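Long-range contact in possible MarR-transcriptional regulator (Streptomyces coelicolor, PDB 4B8X), which probably binds DNA as a MarR-family winged-helix transcriptional regulator, although its precise function is unknown: residues A[32-44]-A[70-82]. Numbering follows the deposited sequence.
Sequences GLTFARYEALVLL and NTVDRLVRSGLVA
Arg37 sets CG beside its backbone N (chi1 -63°) and bends at chi3, which turns its guanidinium back over Arg74 while CD rests on Arg74 CB at 3.6 Å. In one of the two modelled conformers of Arg74 the guanidinium groups stack, centres 4.3 Å apart and planes 26° from parallel. Arg37 NH2 donates directly to Gly32 O in its own guanidinium plane (2.9 Å, a nearly straight bond); less certainly, in that conformer a water carries Arg74 NH2 to the same oxygen, which probably eases the like-charge approach. A second water joins Arg37 NE to Gly32 O, and a third connects Arg37 NH1 with Asn70 OD1 and Thr71 OG1. With an alanine here instead of Arg37, Gly32 O would probably lose its direct donor, and Arg74 CB and Thr71 their carbon contacts. Deeper in, Thr71 CG2 meets Ala40 CB at 3.7 Å. Leu75 CD2 abuts both Leu33 CD2 (3.7 Å) and Leu41 CD1 (3.9 Å), while its CD1 lies against Leu41 and the carbonyl of Arg37; Leu41 CD2 meets Val81 CG2 (3.8 Å). The axes of segments 35-44 and 70-77 cross at 82° within the winged-helix domain, where 65-77 is probably the DNA-recognition helix. Leu41 and Leu44 continue onto Ile97 of strand 93-97, Ala40 packs on Leu61 of helix 54-61, and Leu33 touches Val28 of helix 5-28.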
ATOM      1  N   GLY A  32      20.474  -1.803  -1.730  1.00 16.49           N
ATOM      2  CA  GLY A  32      20.070  -3.088  -1.175  1.00 18.74           C
ATOM      3  C   GLY A  32      18.824  -3.002  -0.302  1.00 17.51           C
ATOM      4  O   GLY A  32      18.496  -3.943   0.422  1.00 21.60           O
ATOM      5  N   LEU A  33      18.112  -1.880  -0.392  1.00 15.15           N
ATOM      6  CA  LEU A  33      16.952  -1.626   0.456  1.00 13.49           C
ATOM      7  C   LEU A  33      15.660  -1.777  -0.313  1.00 13.86           C
ATOM      8  O   LEU A  33      15.651  -1.657  -1.528  1.00 14.47           O
ATOM      9  CB  LEU A  33      16.987  -0.183   0.994  1.00 13.41           C
ATOM     10  CG  LEU A  33      18.187   0.172   1.873  1.00 14.75           C
ATOM     11  CD1 LEU A  33      18.222   1.663   2.112  1.00 16.34           C
ATOM     12  CD2 LEU A  33      18.140  -0.587   3.184  1.00 17.32           C
ATOM     13  N   THR A  34      14.583  -2.006   0.435  1.00 14.51           N
ATOM     14  CA  THR A  34      13.235  -1.663   0.023  1.00 13.49           C
ATOM     15  C   THR A  34      12.815  -0.420   0.793  1.00 12.83           C
ATOM     16  O   THR A  34      13.490  -0.021   1.753  1.00 12.13           O
ATOM     17  CB  THR A  34      12.263  -2.788   0.382  1.00 15.10           C
ATOM     18  OG1 THR A  34      12.262  -2.954   1.810  1.00 16.01           O
ATOM     19  CG2 THR A  34      12.624  -4.086  -0.335  1.00 17.20           C
ATOM     20  N   PHE A  35      11.712   0.200   0.411  1.00 13.66           N
ATOM     21  CA  PHE A  35      11.310   1.402   1.100  1.00 13.22           C
ATOM     22  C   PHE A  35      11.023   1.102   2.569  1.00 13.09           C
ATOM     23  O   PHE A  35      11.329   1.907   3.432  1.00 13.26           O
ATOM     24  CB  PHE A  35      10.118   2.070   0.402  1.00 13.32           C
ATOM     25  CG  PHE A  35       9.871   3.480   0.856  1.00 13.48           C
ATOM     26  CD1 PHE A  35      10.804   4.463   0.601  1.00 14.07           C
ATOM     27  CD2 PHE A  35       8.714   3.829   1.494  1.00 15.81           C
ATOM     28  CE1 PHE A  35      10.600   5.764   0.988  1.00 15.96           C
ATOM     29  CE2 PHE A  35       8.496   5.132   1.901  1.00 17.33           C
ATOM     30  CZ  PHE A  35       9.437   6.105   1.637  1.00 16.47           C
ATOM     31  N   ALA A  36      10.440  -0.064   2.846  1.00 13.97           N
ATOM     32  CA  ALA A  36      10.152  -0.470   4.219  1.00 15.50           C
ATOM     33  C   ALA A  36      11.446  -0.524   5.057  1.00 13.04           C
ATOM     34  O   ALA A  36      11.479  -0.097   6.220  1.00 14.56           O
ATOM     35  CB  ALA A  36       9.445  -1.823   4.233  1.00 17.82           C
ATOM     36  N   ARG A  37      12.509  -1.058   4.490  1.00 12.42           N
ATOM     37  CA  ARG A  37      13.773  -1.115   5.215  1.00 12.62           C
ATOM     38  C   ARG A  37      14.395   0.267   5.391  1.00 11.66           C
ATOM     39  O   ARG A  37      14.968   0.570   6.441  1.00 12.10           O
ATOM     40  CB  ARG A  37      14.745  -2.093   4.556  1.00 13.95           C
ATOM     41  CG  ARG A  37      14.196  -3.518   4.590  1.00 16.00           C
ATOM     42  CD  ARG A  37      15.293  -4.564   4.536  1.00 18.21           C
ATOM     43  NE  ARG A  37      15.912  -4.685   3.211  1.00 18.43           N
ATOM     44  CZ  ARG A  37      15.432  -5.418   2.207  1.00 18.75           C
ATOM     45  NH1 ARG A  37      14.268  -6.033   2.325  1.00 21.26           N
ATOM     46  NH2 ARG A  37      16.094  -5.486   1.063  1.00 21.17           N
ATOM     47  N   TYR A  38      14.248   1.115   4.378  1.00 11.47           N
ATOM     48  CA  TYR A  38      14.668   2.503   4.466  1.00 11.58           C
ATOM     49  C   TYR A  38      13.950   3.195   5.617  1.00 11.16           C
ATOM     50  O   TYR A  38      14.585   3.890   6.407  1.00 11.32           O
ATOM     51  CB  TYR A  38      14.412   3.196   3.117  1.00 11.14           C
ATOM     52  CG  TYR A  38      14.502   4.694   3.199  1.00 12.71           C
ATOM     53  CD1 TYR A  38      15.747   5.321   3.177  1.00 12.25           C
ATOM     54  CD2 TYR A  38      13.371   5.479   3.315  1.00 11.73           C
ATOM     55  CE1 TYR A  38      15.835   6.689   3.289  1.00 12.26           C
ATOM     56  CE2 TYR A  38      13.437   6.847   3.442  1.00 13.26           C
ATOM     57  CZ  TYR A  38      14.666   7.452   3.410  1.00 12.07           C
ATOM     58  OH  TYR A  38      14.733   8.803   3.525  1.00 14.87           O
ATOM     59  N   GLU A  39      12.640   3.013   5.711  1.00 11.10           N
ATOM     60  CA  GLU A  39      11.878   3.683   6.753  1.00 12.51           C
ATOM     61  C   GLU A  39      12.345   3.266   8.141  1.00 11.76           C
ATOM     62  O   GLU A  39      12.368   4.071   9.072  1.00 12.08           O
ATOM     63  CB  GLU A  39      10.389   3.413   6.604  1.00 15.16           C
ATOM     64  CG  GLU A  39       9.759   4.001   5.346  1.00 18.11           C
ATOM     65  CD  GLU A  39       8.322   3.509   5.137  1.00 25.69           C
ATOM     66  OE1 GLU A  39       8.062   2.295   4.888  1.00 30.68           O
ATOM     67  OE2 GLU A  39       7.443   4.358   5.215  1.00 31.50           O
ATOM     68  N   ALA A  40      12.698   2.001   8.303  1.00 11.86           N
ATOM     69  CA  ALA A  40      13.197   1.529   9.603  1.00 11.16           C
ATOM     70  C   ALA A  40      14.530   2.212   9.975  1.00 11.20           C
ATOM     71  O   ALA A  40      14.744   2.613  11.140  1.00 11.97           O
ATOM     72  CB  ALA A  40      13.341   0.017   9.601  1.00 12.70           C
ATOM     73  N   LEU A  41      15.431   2.342   9.005  1.00 10.95           N
ATOM     74  CA  LEU A  41      16.697   3.030   9.246  1.00 10.84           C
ATOM     75  C   LEU A  41      16.441   4.485   9.626  1.00 10.81           C
ATOM     76  O   LEU A  41      17.069   5.012  10.557  1.00 11.86           O
ATOM     77  CB  LEU A  41      17.612   2.999   8.037  1.00 11.40           C
ATOM     78  CG  LEU A  41      18.187   1.635   7.662  1.00 12.19           C
ATOM     79  CD1 LEU A  41      18.934   1.688   6.348  1.00 13.33           C
ATOM     80  CD2 LEU A  41      19.109   1.134   8.768  1.00 13.75           C
ATOM     81  N   VAL A  42      15.551   5.185   8.921  1.00 11.14           N
ATOM     82  CA  VAL A  42      15.287   6.582   9.236  1.00 11.14           C
ATOM     83  C   VAL A  42      14.768   6.669  10.684  1.00 11.66           C
ATOM     84  O   VAL A  42      15.187   7.548  11.438  1.00 13.00           O
ATOM     85  CB  VAL A  42      14.261   7.214   8.261  1.00 12.17           C
ATOM     86  CG1 VAL A  42      13.873   8.596   8.758  1.00 14.79           C
ATOM     87  CG2 VAL A  42      14.845   7.281   6.869  1.00 13.33           C
ATOM     88  N   LEU A  43      13.852   5.783  11.085  1.00 11.36           N
ATOM     89  CA  LEU A  43      13.327   5.799  12.432  1.00 11.66           C
ATOM     90  C   LEU A  43      14.470   5.733  13.443  1.00 12.03           C
ATOM     91  O   LEU A  43      14.495   6.454  14.444  1.00 13.10           O
ATOM     92  CB  LEU A  43      12.360   4.639  12.606  1.00 14.20           C
ATOM     93  CG  LEU A  43      11.750   4.433  13.997  1.00 15.77           C
ATOM     94  CD1 LEU A  43      10.956   5.622  14.499  1.00 20.22           C
ATOM     95  CD2 LEU A  43      10.887   3.170  14.009  1.00 18.47           C
ATOM     96  N   LEU A  44      15.405   4.808  13.219  1.00 11.69           N
ATOM     97  CA  LEU A  44      16.530   4.671  14.145  1.00 12.51           C
ATOM     98  C   LEU A  44      17.376   5.955  14.234  1.00 12.63           C
ATOM     99  O   LEU A  44      17.879   6.290  15.294  1.00 13.90           O
ATOM    100  CB  LEU A  44      17.372   3.450  13.782  1.00 13.42           C
ATOM    101  CG  LEU A  44      16.671   2.101  13.969  1.00 12.91           C
ATOM    102  CD1 LEU A  44      17.571   0.999  13.440  1.00 15.01           C
ATOM    103  CD2 LEU A  44      16.298   1.878  15.436  1.00 15.62           C
ATOM    104  N   ASN A  70      11.731  -9.512   9.768  1.00 14.01           N
ATOM    105  CA  ASN A  70      12.238  -9.622   8.386  1.00 14.19           C
ATOM    106  C   ASN A  70      13.103  -8.419   8.022  1.00 15.23           C
ATOM    107  O   ASN A  70      14.220  -8.535   7.498  1.00 16.97           O
ATOM    108  CB  ASN A  70      11.053  -9.792   7.421  1.00 15.04           C
ATOM    109  CG  ASN A  70      11.462 -10.057   5.965  1.00 17.24           C
ATOM    110  OD1 ASN A  70      11.833  -9.144   5.227  1.00 18.28           O
ATOM    111  ND2 ASN A  70      11.275 -11.302   5.510  1.00 21.02           N
ATOM    112  N   THR A  71      12.565  -7.250   8.294  1.00 14.94           N
ATOM    113  CA  THR A  71      13.266  -5.997   7.985  1.00 15.83           C
ATOM    114  C   THR A  71      14.568  -5.820   8.749  1.00 14.60           C
ATOM    115  O   THR A  71      15.621  -5.540   8.135  1.00 15.42           O
ATOM    116  CB  THR A  71      12.314  -4.815   8.227  1.00 16.55           C
ATOM    117  OG1 THR A  71      11.402  -4.777   7.137  1.00 17.89           O
ATOM    118  CG2 THR A  71      13.066  -3.460   8.343  1.00 17.64           C
ATOM    119  N   VAL A  72      14.513  -5.989  10.059  1.00 14.71           N
ATOM    120  CA  VAL A  72      15.704  -5.837  10.902  1.00 16.61           C
ATOM    121  C   VAL A  72      16.743  -6.866  10.516  1.00 16.54           C
ATOM    122  O   VAL A  72      17.921  -6.542  10.401  1.00 16.88           O
ATOM    123  CB  VAL A  72      15.362  -5.944  12.407  1.00 17.11           C
ATOM    124  CG1 VAL A  72      16.624  -6.104  13.286  1.00 19.50           C
ATOM    125  CG2 VAL A  72      14.552  -4.727  12.856  1.00 19.15           C
ATOM    126  N   ASP A  73      16.313  -8.111  10.304  1.00 18.28           N
ATOM    127  CA  ASP A  73      17.279  -9.184  10.049  1.00 17.90           C
ATOM    128  C   ASP A  73      17.923  -8.931   8.651  1.00 15.39           C
ATOM    129  O   ASP A  73      19.125  -9.158   8.465  1.00 18.49           O
ATOM    130  CB  ASP A  73      16.673 -10.595  10.290  1.00 19.32           C
ATOM    131  CG  ASP A  73      16.567 -10.965  11.806  1.00 23.53           C
ATOM    132  OD1 ASP A  73      16.877 -10.144  12.692  1.00 30.43           O
ATOM    133  OD2 ASP A  73      16.156 -12.117  12.144  1.00 25.91           O
ATOM    134  N   ARG A  74      17.180  -8.414   7.669  1.00 18.29           N
ATOM    135  CA  ARG A  74      17.776  -8.073   6.370  0.50 16.83           C
ATOM    136  C   ARG A  74      18.740  -6.870   6.475  1.00 16.29           C
ATOM    137  O   ARG A  74      19.737  -6.794   5.762  1.00 20.27           O
ATOM    138  CB  ARG A  74      16.692  -7.800   5.317  0.50 18.17           C
ATOM    139  CG  ARG A  74      15.830  -9.005   4.949  0.50 16.92           C
ATOM    140  CD  ARG A  74      16.557  -9.964   4.025  0.50 19.05           C
ATOM    141  NE  ARG A  74      17.217  -9.282   2.917  0.50 23.55           N
ATOM    142  CZ  ARG A  74      16.905  -9.438   1.634  0.50 23.60           C
ATOM    143  NH1 ARG A  74      15.932 -10.267   1.266  0.50 27.40           N
ATOM    144  NH2 ARG A  74      17.580  -8.764   0.716  0.50 24.94           N
ATOM    145  N   LEU A  75      18.445  -5.934   7.376  1.00 15.06           N
ATOM    146  CA  LEU A  75      19.345  -4.811   7.632  1.00 14.16           C
ATOM    147  C   LEU A  75      20.620  -5.327   8.307  1.00 14.52           C
ATOM    148  O   LEU A  75      21.716  -4.843   8.000  1.00 15.46           O
ATOM    149  CB  LEU A  75      18.681  -3.708   8.461  1.00 12.96           C
ATOM    150  CG  LEU A  75      17.585  -2.944   7.702  1.00 12.82           C
ATOM    151  CD1 LEU A  75      16.765  -2.091   8.674  1.00 14.47           C
ATOM    152  CD2 LEU A  75      18.162  -2.086   6.583  1.00 13.85           C
ATOM    153  N   VAL A  76      20.493  -6.309   9.212  1.00 14.01           N
ATOM    154  CA  VAL A  76      21.670  -6.928   9.833  1.00 15.56           C
ATOM    155  C   VAL A  76      22.499  -7.647   8.763  1.00 14.70           C
ATOM    156  O   VAL A  76      23.721  -7.527   8.733  1.00 16.43           O
ATOM    157  CB  VAL A  76      21.279  -7.949  10.937  1.00 15.64           C
ATOM    158  CG1 VAL A  76      22.497  -8.744  11.407  1.00 18.22           C
ATOM    159  CG2 VAL A  76      20.580  -7.241  12.084  1.00 17.35           C
ATOM    160  N   ARG A  77      21.829  -8.401   7.902  1.00 17.03           N
ATOM    161  CA  ARG A  77      22.521  -9.127   6.841  1.00 16.83           C
ATOM    162  C   ARG A  77      23.399  -8.183   6.001  1.00 16.40           C
ATOM    163  O   ARG A  77      24.520  -8.532   5.594  1.00 20.14           O
ATOM    164  CB  ARG A  77      21.484  -9.876   5.991  1.00 18.25           C
ATOM    165  CG  ARG A  77      22.042 -10.919   5.063  1.00 19.31           C
ATOM    166  CD  ARG A  77      20.969 -11.402   4.093  1.00 18.53           C
ATOM    167  NE  ARG A  77      19.779 -11.978   4.726  1.00 17.77           N
ATOM    168  CZ  ARG A  77      18.731 -12.460   4.044  1.00 19.24           C
ATOM    169  NH1 ARG A  77      18.684 -12.373   2.707  1.00 22.28           N
ATOM    170  NH2 ARG A  77      17.704 -12.978   4.697  1.00 21.44           N
ATOM    171  N   SER A  78      22.908  -6.958   5.802  1.00 19.68           N
ATOM    172  CA  SER A  78      23.602  -5.928   5.021  1.00 18.74           C
ATOM    173  C   SER A  78      24.626  -5.084   5.838  1.00 18.54           C
ATOM    174  O   SER A  78      25.272  -4.168   5.279  1.00 20.54           O
ATOM    175  CB  SER A  78      22.573  -4.964   4.369  1.00 21.09           C
ATOM    176  OG  SER A  78      21.619  -5.660   3.557  1.00 29.67           O
ATOM    177  N   GLY A  79      24.767  -5.369   7.134  1.00 17.09           N
ATOM    178  CA  GLY A  79      25.663  -4.592   7.996  1.00 15.68           C
ATOM    179  C   GLY A  79      25.186  -3.220   8.420  1.00 15.41           C
ATOM    180  O   GLY A  79      25.983  -2.411   8.901  1.00 15.50           O
ATOM    181  N   LEU A  80      23.885  -2.979   8.271  1.00 13.04           N
ATOM    182  CA  LEU A  80      23.313  -1.648   8.521  1.00 12.45           C
ATOM    183  C   LEU A  80      22.709  -1.481   9.919  1.00 12.09           C
ATOM    184  O   LEU A  80      22.491  -0.342  10.358  1.00 12.34           O
ATOM    185  CB  LEU A  80      22.267  -1.342   7.444  1.00 11.98           C
ATOM    186  CG  LEU A  80      22.743  -1.534   5.996  1.00 12.76           C
ATOM    187  CD1 LEU A  80      21.624  -1.139   5.038  1.00 14.65           C
ATOM    188  CD2 LEU A  80      24.045  -0.794   5.658  1.00 15.72           C
ATOM    189  N   VAL A  81      22.421  -2.594  10.590  1.00 11.90           N
ATOM    190  CA  VAL A  81      21.877  -2.628  11.916  1.00 12.35           C
ATOM    191  C   VAL A  81      22.577  -3.787  12.650  1.00 12.29           C
ATOM    192  O   VAL A  81      23.037  -4.745  12.017  1.00 13.54           O
ATOM    193  CB  VAL A  81      20.341  -2.872  11.846  1.00 14.26           C
ATOM    194  CG1 VAL A  81      19.743  -3.331  13.185  1.00 16.60           C
ATOM    195  CG2 VAL A  81      19.660  -1.620  11.315  1.00 13.70           C
ATOM    196  N   ALA A  82      22.647  -3.667  13.966  1.00 12.50           N
ATOM    197  CA  ALA A  82      23.052  -4.731  14.873  1.00 14.84           C
ATOM    198  C   ALA A  82      21.960  -4.970  15.919  1.00 14.35           C
ATOM    199  O   ALA A  82      21.259  -4.066  16.305  1.00 15.46           O
ATOM    200  CB  ALA A  82      24.367  -4.354  15.554  1.00 18.96           C
TER
HETATM  201  O   HOH W   1      18.755  -4.387   3.519  1.00 20.11           O
HETATM  202  O   HOH W   2      19.676  -6.584   0.538  1.00 32.13           O
HETATM  203  O   HOH W   3      12.140  -6.371   4.742  1.00 23.12           O